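Local coordinates for ADP-ribosylglycohydrolase (Thermus thermophilus, PDB 2YZV), which belongs to the all-helical ADP-ribosylglycohydrolase family and carries a pair of magnesium ions held by acidic and hydroxyl side chains, at residues 127-135 / 251-261. Sequence-based numbering, arbitrary orientation.
Sequences GNGPLMRLA and DADTVGAVYGQ. With MG (magnesium ion), chain B; MG (magnesium ion), chain C.
Met-132 and Val-258 bring the two backbones closest, 5.6 Å between their CA atoms, where the short, weakly bonded turn at 129-132 lies against the 252-261 part of helix 252-267; Ala-135 CA and Gln-261 CA follow at 6.3 Å. Gln-261 joins the two segments at this end. Its NE2 gives a nearly straight bond to Leu-131 O (3.0 Å, 168°) and a second to Ala-257 O one helical turn back, while its OE1 accepts from Ala-135 N (2.8 Å). With three bonds and both acceptors of NE2 close to its plane, the buried amide is fixed in rotation. Between the ends, Leu-131 CB rests on Val-258 CG2 at 3.8 Å. This all-helical ADP-ribosylglycohydrolase fold places two magnesium ions at the N-terminal end of helix 252-267: Asp-251 OD1, Thr-254 OG1 and both oxygens of Asp-253 bind one, and Asp-253 OD1 also bridges to the other, whose site is completed by Thr-56 and Asp-58. Asn-128 is a second-shell residue here. Its ND2 meets Asp-251 OD2 almost along the C-O axis (2.6 Å, 173°), with amide and carboxylate nearly coplanar, an arrangement that probably helps to hold OD1 toward the metal; Thr-224 also takes a bond from ND2. Thr-254 divides its branches: CG2, anti to the backbone N, presses on Asn-128 CG at 3.2 Å and touches Met-132 CB, leaving OG1 for magnesium and for Asp-58.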
ATOM      1  N   GLY A 127       5.594   0.944  12.155  1.00 11.45           N
ATOM      2  CA  GLY A 127       5.885   0.243  10.916  1.00 12.93           C
ATOM      3  C   GLY A 127       4.989   0.637   9.758  1.00 12.67           C
ATOM      4  O   GLY A 127       4.042   1.399   9.926  1.00 13.07           O
ATOM      5  N   ASN A 128       5.287   0.093   8.581  1.00 13.72           N
ATOM      6  CA  ASN A 128       4.550   0.406   7.361  1.00 12.28           C
ATOM      7  C   ASN A 128       3.312  -0.435   7.077  1.00 11.98           C
ATOM      8  O   ASN A 128       2.711  -0.298   6.015  1.00 10.86           O
ATOM      9  CB  ASN A 128       5.486   0.304   6.160  1.00 12.36           C
ATOM     10  CG  ASN A 128       6.184  -1.038   6.088  1.00 13.41           C
ATOM     11  OD1 ASN A 128       5.671  -2.040   6.583  1.00 14.56           O
ATOM     12  ND2 ASN A 128       7.354  -1.068   5.461  1.00 13.07           N
ATOM     13  N   GLY A 129       2.926  -1.297   8.011  1.00 12.56           N
ATOM     14  CA  GLY A 129       1.759  -2.137   7.791  1.00 12.21           C
ATOM     15  C   GLY A 129       0.500  -1.421   7.316  1.00 11.61           C
ATOM     16  O   GLY A 129      -0.185  -1.907   6.417  1.00 11.68           O
ATOM     17  N   PRO A 130       0.160  -0.260   7.897  1.00 11.66           N
ATOM     18  CA  PRO A 130      -1.050   0.442   7.457  1.00 11.07           C
ATOM     19  C   PRO A 130      -0.990   0.922   6.014  1.00 11.55           C
ATOM     20  O   PRO A 130      -2.022   1.105   5.372  1.00 10.93           O
ATOM     21  CB  PRO A 130      -1.146   1.621   8.429  1.00 10.74           C
ATOM     22  CG  PRO A 130      -0.418   1.134   9.644  1.00 13.89           C
ATOM     23  CD  PRO A 130       0.774   0.434   9.040  1.00 12.73           C
ATOM     24  N   LEU A 131       0.223   1.142   5.517  1.00  9.27           N
ATOM     25  CA  LEU A 131       0.406   1.634   4.156  1.00 10.10           C
ATOM     26  C   LEU A 131       0.267   0.554   3.099  1.00 11.80           C
ATOM     27  O   LEU A 131      -0.231   0.807   2.007  1.00  9.89           O
ATOM     28  CB  LEU A 131       1.795   2.255   3.995  1.00  9.89           C
ATOM     29  CG  LEU A 131       2.256   3.307   4.998  1.00 10.40           C
ATOM     30  CD1 LEU A 131       3.628   3.809   4.584  1.00 11.09           C
ATOM     31  CD2 LEU A 131       1.261   4.452   5.044  1.00 11.85           C
ATOM     32  N   MET A 132       0.722  -0.646   3.432  1.00 14.58           N
ATOM     33  CA  MET A 132       0.714  -1.759   2.487  1.00 16.56           C
ATOM     34  C   MET A 132      -0.654  -2.273   2.073  1.00 16.46           C
ATOM     35  O   MET A 132      -0.777  -2.944   1.047  1.00 18.41           O
ATOM     36  CB  MET A 132       1.516  -2.926   3.066  1.00 17.87           C
ATOM     37  CG  MET A 132       0.890  -3.526   4.308  1.00 19.74           C
ATOM     38  SD  MET A 132       1.839  -4.887   5.013  1.00 19.60           S
ATOM     39  CE  MET A 132       0.544  -5.772   5.891  1.00 20.77           C
ATOM     40  N   ARG A 133      -1.680  -1.950   2.853  1.00 16.00           N
ATOM     41  CA  ARG A 133      -3.028  -2.447   2.589  1.00 16.38           C
ATOM     42  C   ARG A 133      -4.070  -1.368   2.300  1.00 16.68           C
ATOM     43  O   ARG A 133      -5.253  -1.677   2.156  1.00 16.48           O
ATOM     44  CB  ARG A 133      -3.499  -3.255   3.806  1.00 15.32           C
ATOM     45  CG  ARG A 133      -3.705  -2.369   5.047  1.00 15.72           C
ATOM     46  CD  ARG A 133      -3.924  -3.149   6.345  1.00 15.19           C
ATOM     47  NE  ARG A 133      -4.142  -2.220   7.455  1.00 14.03           N
ATOM     48  CZ  ARG A 133      -3.592  -2.337   8.661  1.00 13.42           C
ATOM     49  NH1 ARG A 133      -2.781  -3.352   8.935  1.00 15.20           N
ATOM     50  NH2 ARG A 133      -3.838  -1.423   9.589  1.00 13.64           N
ATOM     51  N   LEU A 134      -3.628  -0.118   2.198  1.00 16.58           N
ATOM     52  CA  LEU A 134      -4.517   1.029   1.997  1.00 15.45           C
ATOM     53  C   LEU A 134      -5.465   1.138   0.792  1.00 15.97           C
ATOM     54  O   LEU A 134      -6.647   1.436   0.969  1.00 16.10           O
ATOM     55  CB  LEU A 134      -3.692   2.317   2.050  1.00 18.76           C
ATOM     56  CG  LEU A 134      -3.989   3.382   3.112  1.00 22.83           C
ATOM     57  CD1 LEU A 134      -3.696   4.745   2.508  1.00 16.56           C
ATOM     58  CD2 LEU A 134      -5.436   3.323   3.577  1.00 20.25           C
ATOM     59  N   ALA A 135      -4.954   0.919  -0.418  1.00 13.13           N
ATOM     60  CA  ALA A 135      -5.748   1.051  -1.645  1.00 12.15           C
ATOM     61  C   ALA A 135      -7.239   0.696  -1.586  1.00 12.31           C
ATOM     62  O   ALA A 135      -8.080   1.495  -2.005  1.00 12.60           O
ATOM     63  CB  ALA A 135      -5.079   0.278  -2.781  1.00 12.04           C
ATOM     64  N   ASP A 251      12.913  -3.968   3.076  1.00 12.59           N
ATOM     65  CA  ASP A 251      11.494  -4.316   3.121  1.00 13.83           C
ATOM     66  C   ASP A 251      10.910  -4.015   1.745  1.00 12.23           C
ATOM     67  O   ASP A 251       9.959  -3.245   1.603  1.00 11.76           O
ATOM     68  CB  ASP A 251      10.795  -3.489   4.205  1.00 16.12           C
ATOM     69  CG  ASP A 251       9.496  -4.118   4.668  1.00 21.78           C
ATOM     70  OD1 ASP A 251       9.397  -5.366   4.650  1.00 25.38           O
ATOM     71  OD2 ASP A 251       8.581  -3.372   5.072  1.00 24.96           O
ATOM     72  N   ALA A 252      11.489  -4.654   0.738  1.00 10.96           N
ATOM     73  CA  ALA A 252      11.108  -4.454  -0.655  1.00 10.34           C
ATOM     74  C   ALA A 252       9.680  -4.824  -1.027  1.00 10.55           C
ATOM     75  O   ALA A 252       9.104  -4.220  -1.931  1.00 11.90           O
ATOM     76  CB  ALA A 252      12.082  -5.198  -1.558  1.00 11.49           C
ATOM     77  N   ASP A 253       9.112  -5.818  -0.358  1.00  9.67           N
ATOM     78  CA  ASP A 253       7.743  -6.211  -0.664  1.00 10.32           C
ATOM     79  C   ASP A 253       6.787  -5.067  -0.339  1.00 10.49           C
ATOM     80  O   ASP A 253       5.867  -4.778  -1.101  1.00 11.06           O
ATOM     81  CB  ASP A 253       7.334  -7.464   0.124  1.00 12.02           C
ATOM     82  CG  ASP A 253       7.472  -7.295   1.629  1.00 15.72           C
ATOM     83  OD1 ASP A 253       6.624  -7.841   2.364  1.00 16.93           O
ATOM     84  OD2 ASP A 253       8.429  -6.640   2.085  1.00 15.51           O
ATOM     85  N   THR A 254       7.024  -4.404   0.785  1.00 10.58           N
ATOM     86  CA  THR A 254       6.156  -3.316   1.208  1.00 11.11           C
ATOM     87  C   THR A 254       6.430  -2.007   0.475  1.00  9.94           C
ATOM     88  O   THR A 254       5.499  -1.263   0.167  1.00 10.71           O
ATOM     89  CB  THR A 254       6.253  -3.118   2.718  1.00 11.37           C
ATOM     90  OG1 THR A 254       5.996  -4.373   3.364  1.00 15.53           O
ATOM     91  CG2 THR A 254       5.223  -2.095   3.188  1.00 13.61           C
ATOM     92  N   VAL A 255       7.696  -1.713   0.195  1.00  9.54           N
ATOM     93  CA  VAL A 255       8.006  -0.497  -0.552  1.00  8.80           C
ATOM     94  C   VAL A 255       7.410  -0.712  -1.943  1.00  8.89           C
ATOM     95  O   VAL A 255       6.817   0.193  -2.526  1.00  8.58           O
ATOM     96  CB  VAL A 255       9.530  -0.260  -0.661  1.00  8.02           C
ATOM     97  CG1 VAL A 255       9.819   0.857  -1.659  1.00 11.87           C
ATOM     98  CG2 VAL A 255      10.086   0.113   0.703  1.00 10.14           C
ATOM     99  N   GLY A 256       7.561  -1.926  -2.465  1.00  7.94           N
ATOM    100  CA  GLY A 256       6.999  -2.236  -3.765  1.00  8.08           C
ATOM    101  C   GLY A 256       5.481  -2.120  -3.765  1.00  7.99           C
ATOM    102  O   GLY A 256       4.890  -1.619  -4.724  1.00  8.98           O
ATOM    103  N   ALA A 257       4.842  -2.573  -2.690  1.00  8.89           N
ATOM    104  CA  ALA A 257       3.383  -2.510  -2.599  1.00  7.85           C
ATOM    105  C   ALA A 257       2.871  -1.077  -2.509  1.00  8.07           C
ATOM    106  O   ALA A 257       1.836  -0.749  -3.088  1.00  7.67           O
ATOM    107  CB  ALA A 257       2.897  -3.309  -1.401  1.00 10.24           C
ATOM    108  N   VAL A 258       3.582  -0.222  -1.780  1.00  9.19           N
ATOM    109  CA  VAL A 258       3.154   1.171  -1.652  1.00  7.96           C
ATOM    110  C   VAL A 258       3.350   1.875  -2.992  1.00  8.34           C
ATOM    111  O   VAL A 258       2.462   2.592  -3.454  1.00  7.55           O
ATOM    112  CB  VAL A 258       3.931   1.888  -0.528  1.00  9.04           C
ATOM    113  CG1 VAL A 258       3.567   3.373  -0.479  1.00  9.17           C
ATOM    114  CG2 VAL A 258       3.587   1.234   0.811  1.00 11.05           C
ATOM    115  N   TYR A 259       4.505   1.661  -3.619  1.00  8.49           N
ATOM    116  CA  TYR A 259       4.763   2.258  -4.926  1.00  8.61           C
ATOM    117  C   TYR A 259       3.702   1.771  -5.910  1.00  9.44           C
ATOM    118  O   TYR A 259       3.173   2.542  -6.710  1.00  8.96           O
ATOM    119  CB  TYR A 259       6.144   1.848  -5.453  1.00 10.48           C
ATOM    120  CG  TYR A 259       6.335   2.186  -6.918  1.00  8.23           C
ATOM    121  CD1 TYR A 259       6.775   3.448  -7.312  1.00  9.97           C
ATOM    122  CD2 TYR A 259       5.991   1.269  -7.910  1.00  9.11           C
ATOM    123  CE1 TYR A 259       6.860   3.791  -8.656  1.00 10.34           C
ATOM    124  CE2 TYR A 259       6.068   1.599  -9.256  1.00  9.60           C
ATOM    125  CZ  TYR A 259       6.501   2.863  -9.624  1.00 10.10           C
ATOM    126  OH  TYR A 259       6.535   3.214 -10.956  1.00 12.30           O
ATOM    127  N   GLY A 260       3.405   0.477  -5.842  1.00  8.00           N
ATOM    128  CA  GLY A 260       2.427  -0.119  -6.737  1.00  9.46           C
ATOM    129  C   GLY A 260       1.054   0.521  -6.675  1.00  9.94           C
ATOM    130  O   GLY A 260       0.397   0.694  -7.703  1.00 10.75           O
ATOM    131  N   GLN A 261       0.614   0.861  -5.469  1.00  8.53           N
ATOM    132  CA  GLN A 261      -0.684   1.495  -5.283  1.00  8.76           C
ATOM    133  C   GLN A 261      -0.715   2.875  -5.922  1.00  9.20           C
ATOM    134  O   GLN A 261      -1.646   3.207  -6.655  1.00  9.54           O
ATOM    135  CB  GLN A 261      -0.994   1.642  -3.796  1.00  8.90           C
ATOM    136  CG  GLN A 261      -1.224   0.333  -3.080  1.00  8.16           C
ATOM    137  CD  GLN A 261      -1.317   0.527  -1.592  1.00  8.10           C
ATOM    138  OE1 GLN A 261      -2.288   1.095  -1.083  1.00  9.18           O
ATOM    139  NE2 GLN A 261      -0.298   0.071  -0.878  1.00  8.22           N
TER
HETATM  140 MG    MG B 501       7.274  -6.127   4.270  1.00 18.38          MG
HETATM  141 MG    MG C 502       4.994  -8.591   3.204  1.00 30.04          MG